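Local structure of spondin-1 (Homo sapiens, 2ZOU) at residues Phe24-Glu29 with Tyr41-Ser46; Gly75-Ile80 with Ile106-Ile111. The protein is a secreted extracellular-matrix glycoprotein, probably acting in cell adhesion, whose reeler domain, a beta-sandwich, is the part described here. One frame throughout, in Å; residues are numbered along the deposited sequence.

Contact 1: residues Phe24-Glu29 with Tyr41-Ser46; sequences FSLRVE and YRVTLS. With EDO (1,2-ethanediol), chain E.
Arg27 and Thr44 trade two backbone hydrogen bonds, Arg27 N to Thr44 O and Thr44 N to Arg27 O, each 2.9 Å. Ser25 and Ser46 form the next such pair, with Ser25 N 2.8 Å from Ser46 O, and at the other end Glu29 N donates to Arg42 O. Two waters extend this network. One gives a proton to Ser25 O and also bonds Thr44 OG1 and, in the conformer given, Ser46 OG, tying three residues together on the face that carries Ser25 and Thr44; the chi1 of Thr44, 64°, sets OG1 between N and the carbonyl carbon and turns CG2 toward Glu29. On this same face an ethanediol, probably from the crystallisation liquor, lies beside Ser25, its O1 2.7 Å from Ser25 OG in the conformer given. The other water bridges Glu29 O and Arg42 N.

Glu29 and Arg42 run alongside each other, carboxylate and guanidinium planes 15° apart. Their salt bridge is long, Glu29 OE1 to Arg42 NE 3.9 Å, and purely electrostatic, since OE1 sits well out of the guanidinium plane; the closer touch is Glu29 OE1 on Arg42 CD, at 3.5 Å. Arg42 spends NH1 on Gln107 instead. A leucine here would probably cost Glu29 this nearby positive charge and leave Gln107 OE1 without one of its donors.

On the opposite face the packing is apolar. Leu26 CD1 rests on Val43 CG1 at 3.6 Å, and Val28 CG1 meets Tyr41 CB at 3.7 Å. Leu26 and Val28 also touch Leu122 of the other sheet, while Leu45 reaches Ile126 and Leu140. Strands 24-28 and 40-47 thus make an antiparallel beta hairpin, with one face turned into the core of the reeler beta-sandwich.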
ATOM      1  N   PHE A  24     -10.161  -7.208  -4.380  1.00 10.44           N
ATOM      2  CA  PHE A  24      -8.804  -7.057  -3.870  1.00  9.52           C
ATOM      3  C   PHE A  24      -8.861  -6.188  -2.630  1.00 10.11           C
ATOM      4  O   PHE A  24      -9.515  -5.140  -2.629  1.00 10.73           O
ATOM      5  CB  PHE A  24      -7.905  -6.404  -4.918  1.00 10.51           C
ATOM      6  CG  PHE A  24      -7.805  -7.185  -6.178  1.00  9.36           C
ATOM      7  CD1 PHE A  24      -6.903  -8.245  -6.283  1.00 10.56           C
ATOM      8  CD2 PHE A  24      -8.633  -6.899  -7.253  1.00 10.96           C
ATOM      9  CE1 PHE A  24      -6.821  -8.990  -7.464  1.00 10.75           C
ATOM     10  CE2 PHE A  24      -8.557  -7.654  -8.438  1.00  9.98           C
ATOM     11  CZ  PHE A  24      -7.644  -8.688  -8.539  1.00 10.37           C
ATOM     12  N   SER A  25      -8.191  -6.634  -1.572  1.00 10.32           N
ATOM     13  CA  SER A  25      -8.272  -5.948  -0.271  1.00 10.89           C
ATOM     14  C   SER A  25      -6.908  -5.583   0.257  1.00 10.78           C
ATOM     15  O   SER A  25      -6.018  -6.427   0.273  1.00 11.39           O
ATOM     16  CB  SER A  25      -8.930  -6.854   0.767  0.65 12.01           C
ATOM     17  OG  SER A  25     -10.279  -7.078   0.434  0.65 13.44           O
ATOM     18  N   LEU A  26      -6.766  -4.339   0.713  1.00  9.88           N
ATOM     19  CA  LEU A  26      -5.568  -3.912   1.428  1.00 10.65           C
ATOM     20  C   LEU A  26      -5.927  -3.841   2.902  1.00 11.55           C
ATOM     21  O   LEU A  26      -6.879  -3.150   3.283  1.00 13.45           O
ATOM     22  CB  LEU A  26      -5.140  -2.532   0.934  1.00 10.26           C
ATOM     23  CG  LEU A  26      -3.805  -2.016   1.497  1.00 12.12           C
ATOM     24  CD1 LEU A  26      -2.639  -2.871   1.021  1.00 15.02           C
ATOM     25  CD2 LEU A  26      -3.589  -0.595   1.064  1.00 13.30           C
ATOM     26  N   ARG A  27      -5.221  -4.609   3.720  1.00 11.23           N
ATOM     27  CA  ARG A  27      -5.538  -4.704   5.137  1.00 11.89           C
ATOM     28  C   ARG A  27      -4.285  -4.519   5.947  1.00 11.40           C
ATOM     29  O   ARG A  27      -3.182  -4.644   5.443  1.00 12.07           O
ATOM     30  CB  ARG A  27      -6.161  -6.051   5.468  1.00 13.66           C
ATOM     31  CG  ARG A  27      -7.430  -6.318   4.688  1.00 17.63           C
ATOM     32  CD  ARG A  27      -8.333  -7.293   5.376  0.65 22.06           C
ATOM     33  NE  ARG A  27      -8.792  -6.798   6.672  0.65 24.89           N
ATOM     34  CZ  ARG A  27      -9.786  -7.343   7.363  0.65 26.47           C
ATOM     35  NH1 ARG A  27     -10.439  -8.393   6.878  0.65 27.97           N
ATOM     36  NH2 ARG A  27     -10.132  -6.833   8.534  0.65 28.10           N
ATOM     37  N   VAL A  28      -4.471  -4.207   7.218  1.00 11.48           N
ATOM     38  CA  VAL A  28      -3.379  -4.233   8.170  1.00 12.16           C
ATOM     39  C   VAL A  28      -3.743  -5.290   9.210  1.00 10.75           C
ATOM     40  O   VAL A  28      -4.831  -5.238   9.823  1.00 11.26           O
ATOM     41  CB  VAL A  28      -3.198  -2.875   8.836  1.00 11.42           C
ATOM     42  CG1 VAL A  28      -2.063  -2.947   9.857  1.00 13.98           C
ATOM     43  CG2 VAL A  28      -2.868  -1.830   7.755  1.00 13.57           C
ATOM     44  N   GLU A  29      -2.859  -6.274   9.389  1.00 11.18           N
ATOM     45  CA  GLU A  29      -3.121  -7.355  10.332  1.00 10.96           C
ATOM     46  C   GLU A  29      -3.367  -6.795  11.731  1.00 10.72           C
ATOM     47  O   GLU A  29      -2.631  -5.905  12.185  1.00 10.51           O
ATOM     48  CB  GLU A  29      -1.959  -8.353  10.362  1.00 10.90           C
ATOM     49  CG  GLU A  29      -1.872  -9.230   9.114  1.00 12.19           C
ATOM     50  CD  GLU A  29      -0.884 -10.389   9.248  1.00 12.35           C
ATOM     51  OE1 GLU A  29      -0.133 -10.443  10.254  1.00 12.52           O
ATOM     52  OE2 GLU A  29      -0.877 -11.259   8.351  1.00 13.53           O
ATOM     53  N   TYR A  41       3.713  -2.460  11.423  1.00 10.11           N
ATOM     54  CA  TYR A  41       2.448  -3.098  11.057  1.00 10.03           C
ATOM     55  C   TYR A  41       2.637  -3.976   9.843  1.00 11.00           C
ATOM     56  O   TYR A  41       3.411  -3.638   8.939  1.00 12.09           O
ATOM     57  CB  TYR A  41       1.389  -2.024  10.753  1.00 10.28           C
ATOM     58  CG  TYR A  41       1.068  -1.193  11.966  1.00  9.69           C
ATOM     59  CD1 TYR A  41       0.118  -1.619  12.886  1.00 10.13           C
ATOM     60  CD2 TYR A  41       1.750   0.001  12.215  1.00 10.28           C
ATOM     61  CE1 TYR A  41      -0.165  -0.872  14.014  1.00 10.14           C
ATOM     62  CE2 TYR A  41       1.496   0.753  13.352  1.00 10.09           C
ATOM     63  CZ  TYR A  41       0.515   0.329  14.238  1.00 10.24           C
ATOM     64  OH  TYR A  41       0.300   1.091  15.367  1.00 11.83           O
ATOM     65  N   ARG A  42       1.953  -5.115   9.818  1.00  9.59           N
ATOM     66  CA  ARG A  42       2.036  -5.973   8.635  1.00  9.96           C
ATOM     67  C   ARG A  42       0.865  -5.668   7.702  1.00  9.15           C
ATOM     68  O   ARG A  42      -0.302  -5.899   8.029  1.00 10.08           O
ATOM     69  CB  ARG A  42       2.100  -7.465   9.006  1.00 10.10           C
ATOM     70  CG  ARG A  42       2.473  -8.334   7.800  1.00 10.06           C
ATOM     71  CD  ARG A  42       2.553  -9.811   8.145  1.00 10.42           C
ATOM     72  NE  ARG A  42       3.577 -10.104   9.141  1.00  9.71           N
ATOM     73  CZ  ARG A  42       4.568 -10.975   8.979  1.00 10.11           C
ATOM     74  NH1 ARG A  42       4.684 -11.665   7.845  1.00 10.99           N
ATOM     75  NH2 ARG A  42       5.425 -11.162   9.975  1.00 11.50           N
ATOM     76  N   VAL A  43       1.202  -5.078   6.561  1.00 10.18           N
ATOM     77  CA  VAL A  43       0.238  -4.685   5.544  1.00 10.41           C
ATOM     78  C   VAL A  43       0.113  -5.830   4.536  1.00 10.16           C
ATOM     79  O   VAL A  43       1.118  -6.364   4.068  1.00 10.98           O
ATOM     80  CB  VAL A  43       0.654  -3.378   4.828  1.00 11.08           C
ATOM     81  CG1 VAL A  43      -0.386  -2.977   3.769  1.00 12.27           C
ATOM     82  CG2 VAL A  43       0.822  -2.259   5.850  1.00 11.53           C
ATOM     83  N   THR A  44      -1.120  -6.197   4.196  1.00 10.14           N
ATOM     84  CA  THR A  44      -1.347  -7.288   3.260  1.00 10.72           C
ATOM     85  C   THR A  44      -2.222  -6.828   2.110  1.00 10.73           C
ATOM     86  O   THR A  44      -3.148  -6.012   2.284  1.00 11.24           O
ATOM     87  CB  THR A  44      -2.004  -8.486   3.954  1.00 12.44           C
ATOM     88  OG1 THR A  44      -3.297  -8.113   4.407  1.00 13.40           O
ATOM     89  CG2 THR A  44      -1.172  -8.954   5.138  1.00 12.37           C
ATOM     90  N   LEU A  45      -1.930  -7.355   0.929  1.00 10.13           N
ATOM     91  CA  LEU A  45      -2.764  -7.145  -0.255  1.00 10.77           C
ATOM     92  C   LEU A  45      -3.182  -8.521  -0.735  1.00 10.44           C
ATOM     93  O   LEU A  45      -2.338  -9.350  -1.026  1.00 10.85           O
ATOM     94  CB  LEU A  45      -1.940  -6.446  -1.336  1.00 11.46           C
ATOM     95  CG  LEU A  45      -2.606  -6.015  -2.622  1.00 16.20           C
ATOM     96  CD1 LEU A  45      -3.816  -5.175  -2.373  1.00 20.57           C
ATOM     97  CD2 LEU A  45      -1.582  -5.241  -3.410  1.00 18.80           C
ATOM     98  N   SER A  46      -4.487  -8.761  -0.790  1.00 10.33           N
ATOM     99  CA  SER A  46      -4.987 -10.104  -1.120  1.00 10.76           C
ATOM    100  C   SER A  46      -6.122 -10.064  -2.131  1.00 10.56           C
ATOM    101  O   SER A  46      -6.874  -9.080  -2.202  1.00 10.85           O
ATOM    102  CB  SER A  46      -5.577 -10.754   0.146  0.65 12.24           C
ATOM    103  OG  SER A  46      -4.788 -10.579   1.309  0.65 15.28           O
TER
HETATM  104  C1  EDO E   5      -9.230 -10.309  -0.562  1.00 27.27           C
HETATM  105  O1  EDO E   5     -10.364  -9.496  -0.870  1.00 21.92           O
HETATM  106  C2  EDO E   5      -9.482 -11.226   0.628  1.00 29.07           C
HETATM  107  O2  EDO E   5      -9.691 -12.572   0.181  1.00 31.24           O
HETATM  108  O   HOH W   1      -5.362  -8.217   2.509  1.00  9.76           O
HETATM  109  O   HOH W   2       0.244  -5.872  11.971  1.00  8.99           O

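Contact 2: residues Gly75-Ile80 with Ile106-Ile111; sequences GTFQII and IQVFWI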
ATOM      1  N   GLY A  75       5.991   7.255   6.723  1.00 11.84           N
ATOM      2  CA  GLY A  75       6.459   5.991   7.290  1.00 12.01           C
ATOM      3  C   GLY A  75       7.509   5.341   6.416  1.00 12.60           C
ATOM      4  O   GLY A  75       7.982   5.943   5.444  1.00 13.67           O
ATOM      5  N   THR A  76       7.845   4.100   6.760  1.00 11.95           N
ATOM      6  CA  THR A  76       8.902   3.346   6.110  1.00 12.84           C
ATOM      7  C   THR A  76       8.398   1.927   5.853  1.00 12.34           C
ATOM      8  O   THR A  76       8.025   1.207   6.780  1.00 13.34           O
ATOM      9  CB  THR A  76      10.152   3.268   7.030  1.00 12.76           C
ATOM     10  OG1 THR A  76      10.722   4.565   7.129  1.00 16.50           O
ATOM     11  CG2 THR A  76      11.220   2.289   6.496  1.00 13.87           C
ATOM     12  N   PHE A  77       8.368   1.526   4.592  1.00 11.78           N
ATOM     13  CA  PHE A  77       8.133   0.131   4.280  1.00 11.28           C
ATOM     14  C   PHE A  77       9.389  -0.706   4.484  1.00 11.32           C
ATOM     15  O   PHE A  77      10.511  -0.236   4.272  1.00 10.54           O
ATOM     16  CB  PHE A  77       7.635  -0.042   2.857  1.00 11.59           C
ATOM     17  CG  PHE A  77       6.256   0.480   2.633  1.00 11.12           C
ATOM     18  CD1 PHE A  77       5.133  -0.221   3.087  1.00 10.44           C
ATOM     19  CD2 PHE A  77       6.068   1.664   1.928  1.00 12.08           C
ATOM     20  CE1 PHE A  77       3.835   0.261   2.851  1.00 11.84           C
ATOM     21  CE2 PHE A  77       4.779   2.153   1.692  1.00 12.81           C
ATOM     22  CZ  PHE A  77       3.667   1.463   2.145  1.00 12.40           C
ATOM     23  N   GLN A  78       9.182  -1.959   4.880  1.00 11.87           N
ATOM     24  CA  GLN A  78      10.251  -2.937   5.000  1.00 12.57           C
ATOM     25  C   GLN A  78       9.849  -4.246   4.322  1.00 12.83           C
ATOM     26  O   GLN A  78       8.799  -4.810   4.627  1.00 13.01           O
ATOM     27  CB  GLN A  78      10.601  -3.182   6.459  1.00 13.01           C
ATOM     28  CG  GLN A  78      11.770  -4.154   6.631  1.00 16.33           C
ATOM     29  CD  GLN A  78      12.113  -4.422   8.071  1.00 17.41           C
ATOM     30  OE1 GLN A  78      11.348  -4.108   8.972  1.00 20.27           O
ATOM     31  NE2 GLN A  78      13.277  -5.012   8.294  1.00 20.76           N
ATOM     32  N   ILE A  79      10.674  -4.709   3.392  1.00 12.29           N
ATOM     33  CA  ILE A  79      10.401  -5.917   2.639  1.00 13.25           C
ATOM     34  C   ILE A  79      10.462  -7.135   3.566  1.00 13.07           C
ATOM     35  O   ILE A  79      11.370  -7.272   4.387  1.00 13.60           O
ATOM     36  CB  ILE A  79      11.411  -6.074   1.463  1.00 13.67           C
ATOM     37  CG1 ILE A  79      11.312  -4.876   0.505  1.00 15.53           C
ATOM     38  CG2 ILE A  79      11.249  -7.418   0.734  1.00 13.83           C
ATOM     39  CD1 ILE A  79       9.969  -4.690  -0.191  1.00 17.53           C
ATOM     40  N   ILE A  80       9.459  -7.996   3.445  1.00 12.49           N
ATOM     41  CA  ILE A  80       9.452  -9.287   4.131  1.00 12.98           C
ATOM     42  C   ILE A  80       9.898 -10.409   3.182  1.00 14.07           C
ATOM     43  O   ILE A  80      10.784 -11.205   3.514  1.00 14.61           O
ATOM     44  CB  ILE A  80       8.036  -9.585   4.695  1.00 12.70           C
ATOM     45  CG1 ILE A  80       7.636  -8.526   5.718  1.00 12.51           C
ATOM     46  CG2 ILE A  80       7.958 -11.004   5.299  1.00 13.78           C
ATOM     47  CD1 ILE A  80       6.181  -8.608   6.166  1.00 12.21           C
ATOM     48  N   ILE A 106       0.295 -10.634  -1.088  1.00 10.64           N
ATOM     49  CA  ILE A 106       1.635 -10.180  -0.694  1.00 10.73           C
ATOM     50  C   ILE A 106       1.560  -9.487   0.659  1.00 10.41           C
ATOM     51  O   ILE A 106       0.474  -9.073   1.103  1.00 10.00           O
ATOM     52  CB  ILE A 106       2.319  -9.260  -1.756  1.00 10.91           C
ATOM     53  CG1 ILE A 106       1.531  -7.968  -1.993  1.00 11.85           C
ATOM     54  CG2 ILE A 106       2.602 -10.053  -3.049  1.00 11.75           C
ATOM     55  CD1 ILE A 106       1.871  -6.854  -1.009  1.00 13.85           C
ATOM     56  N   GLN A 107       2.708  -9.357   1.313  1.00  9.64           N
ATOM     57  CA  GLN A 107       2.770  -8.715   2.630  1.00  9.48           C
ATOM     58  C   GLN A 107       4.059  -7.927   2.742  1.00  9.44           C
ATOM     59  O   GLN A 107       5.070  -8.300   2.146  1.00 11.06           O
ATOM     60  CB  GLN A 107       2.753  -9.770   3.741  1.00  9.68           C
ATOM     61  CG  GLN A 107       3.825 -10.826   3.547  1.00 11.15           C
ATOM     62  CD  GLN A 107       3.848 -11.886   4.620  1.00 13.05           C
ATOM     63  OE1 GLN A 107       3.017 -11.913   5.529  1.00 12.74           O
ATOM     64  NE2 GLN A 107       4.812 -12.788   4.508  1.00 14.67           N
ATOM     65  N   VAL A 108       3.998  -6.840   3.498  1.00  9.68           N
ATOM     66  CA  VAL A 108       5.161  -5.988   3.755  1.00 10.24           C
ATOM     67  C   VAL A 108       4.980  -5.384   5.144  1.00 10.44           C
ATOM     68  O   VAL A 108       3.854  -5.312   5.629  1.00 12.18           O
ATOM     69  CB  VAL A 108       5.263  -4.900   2.669  0.65 10.71           C
ATOM     70  CG1 VAL A 108       4.129  -3.854   2.805  0.65  8.67           C
ATOM     71  CG2 VAL A 108       6.660  -4.279   2.634  0.65 12.31           C
ATOM     72  N   PHE A 109       6.062  -4.973   5.792  1.00 10.04           N
ATOM     73  CA  PHE A 109       5.910  -4.157   6.987  1.00 10.14           C
ATOM     74  C   PHE A 109       5.823  -2.694   6.604  1.00  9.66           C
ATOM     75  O   PHE A 109       6.486  -2.249   5.663  1.00  9.36           O
ATOM     76  CB  PHE A 109       7.090  -4.333   7.939  1.00 10.98           C
ATOM     77  CG  PHE A 109       7.111  -5.652   8.655  1.00 12.36           C
ATOM     78  CD1 PHE A 109       6.039  -6.033   9.473  1.00 15.22           C
ATOM     79  CD2 PHE A 109       8.209  -6.512   8.530  1.00 12.56           C
ATOM     80  CE1 PHE A 109       6.055  -7.256  10.136  1.00 16.77           C
ATOM     81  CE2 PHE A 109       8.226  -7.736   9.215  1.00 15.11           C
ATOM     82  CZ  PHE A 109       7.144  -8.095  10.005  1.00 14.73           C
ATOM     83  N   TRP A 110       5.032  -1.961   7.382  1.00  9.43           N
ATOM     84  CA  TRP A 110       4.998  -0.507   7.349  1.00  9.95           C
ATOM     85  C   TRP A 110       5.252  -0.020   8.764  1.00 10.08           C
ATOM     86  O   TRP A 110       4.512  -0.372   9.682  1.00  9.55           O
ATOM     87  CB  TRP A 110       3.672   0.001   6.819  1.00 10.57           C
ATOM     88  CG  TRP A 110       3.583   1.495   6.790  1.00 10.03           C
ATOM     89  CD1 TRP A 110       4.193   2.330   5.907  1.00 10.41           C
ATOM     90  CD2 TRP A 110       2.821   2.320   7.670  1.00  9.36           C
ATOM     91  NE1 TRP A 110       3.865   3.638   6.184  1.00 11.57           N
ATOM     92  CE2 TRP A 110       3.019   3.659   7.264  1.00 10.02           C
ATOM     93  CE3 TRP A 110       1.986   2.055   8.765  1.00 11.31           C
ATOM     94  CZ2 TRP A 110       2.405   4.734   7.918  1.00 11.19           C
ATOM     95  CZ3 TRP A 110       1.383   3.122   9.415  1.00 11.52           C
ATOM     96  CH2 TRP A 110       1.583   4.446   8.977  1.00 11.31           C
ATOM     97  N   ILE A 111       6.303   0.773   8.928  1.00  9.28           N
ATOM     98  CA  ILE A 111       6.692   1.299  10.221  1.00  9.97           C
ATOM     99  C   ILE A 111       6.135   2.707  10.341  1.00  9.66           C
ATOM    100  O   ILE A 111       6.447   3.572   9.514  1.00 10.27           O
ATOM    101  CB  ILE A 111       8.217   1.314  10.385  1.00  9.85           C
ATOM    102  CG1 ILE A 111       8.784  -0.086  10.131  1.00 10.97           C
ATOM    103  CG2 ILE A 111       8.582   1.863  11.794  1.00 11.53           C
ATOM    104  CD1 ILE A 111      10.319  -0.161  10.075  1.00 10.64           C
TER
HETATM  105  O   HOH W   3       7.633  -8.143   1.382  1.00 12.38           O
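Ile80 lays its CD1 methyl over the centre of the Phe109 ring, a CH-pi contact 3.7 Å from the centroid and 11° off the normal. Ile80 CG1 reaches the ring's rim at Phe109 CD2, 3.5 Å away; a chi2 of 171° extends the chain so that CD1 lands over the middle. On the other face of the sheet, Trp110 CD1 stands over the Phe77 ring, displaced toward its rim and 3.7 Å from Phe77 CE1, the two planes inclined at 54°. Val108 CG1 adds a methyl against Phe77 CD1.

Behind these side chains is an antiparallel pairing of strands 76-79 and 105-111 in the four-stranded sheet of the sandwich. Phe77, Val108 and Trp110 face inward, meeting Ala60 and Leu58 of strand 55-62. Thr76 and Ile111 exchange backbone bonds, the shorter from Ile111 N to Thr76 O at 2.8 Å, and Gln78 and Phe109 do likewise. At the next step a water stands between the backbones, accepting from Ile80 N and donating to Gln107 O. Farther out, Trp110 NE1 bonds Ala74 O, which probably helps hold the indole beside Gly75, whose CA lies 3.7 Å from Trp110 NE1; a CB there would clash with that nitrogen.

Contacts 1 and 2 are halves of one four-stranded sheet, their centres about 10 Å apart. The join runs between strands 40-47 and 105-111: Tyr41 O and Trp110 N, like Val43 N and Val108 O, lie 2.8 Å apart, probable hydrogen bonds. That leaves 24-28 and 76-79 at the two edges of the sheet. On the face away from the core, Arg42 continues across the join, its NH2 3.5 Å from Phe109 CZ, so the side chain that flanks Glu29 in contact 1 also packs by the ring covered by Ile80 in contact 2. In sequence, both strands of contact 1 come before either strand of contact 2.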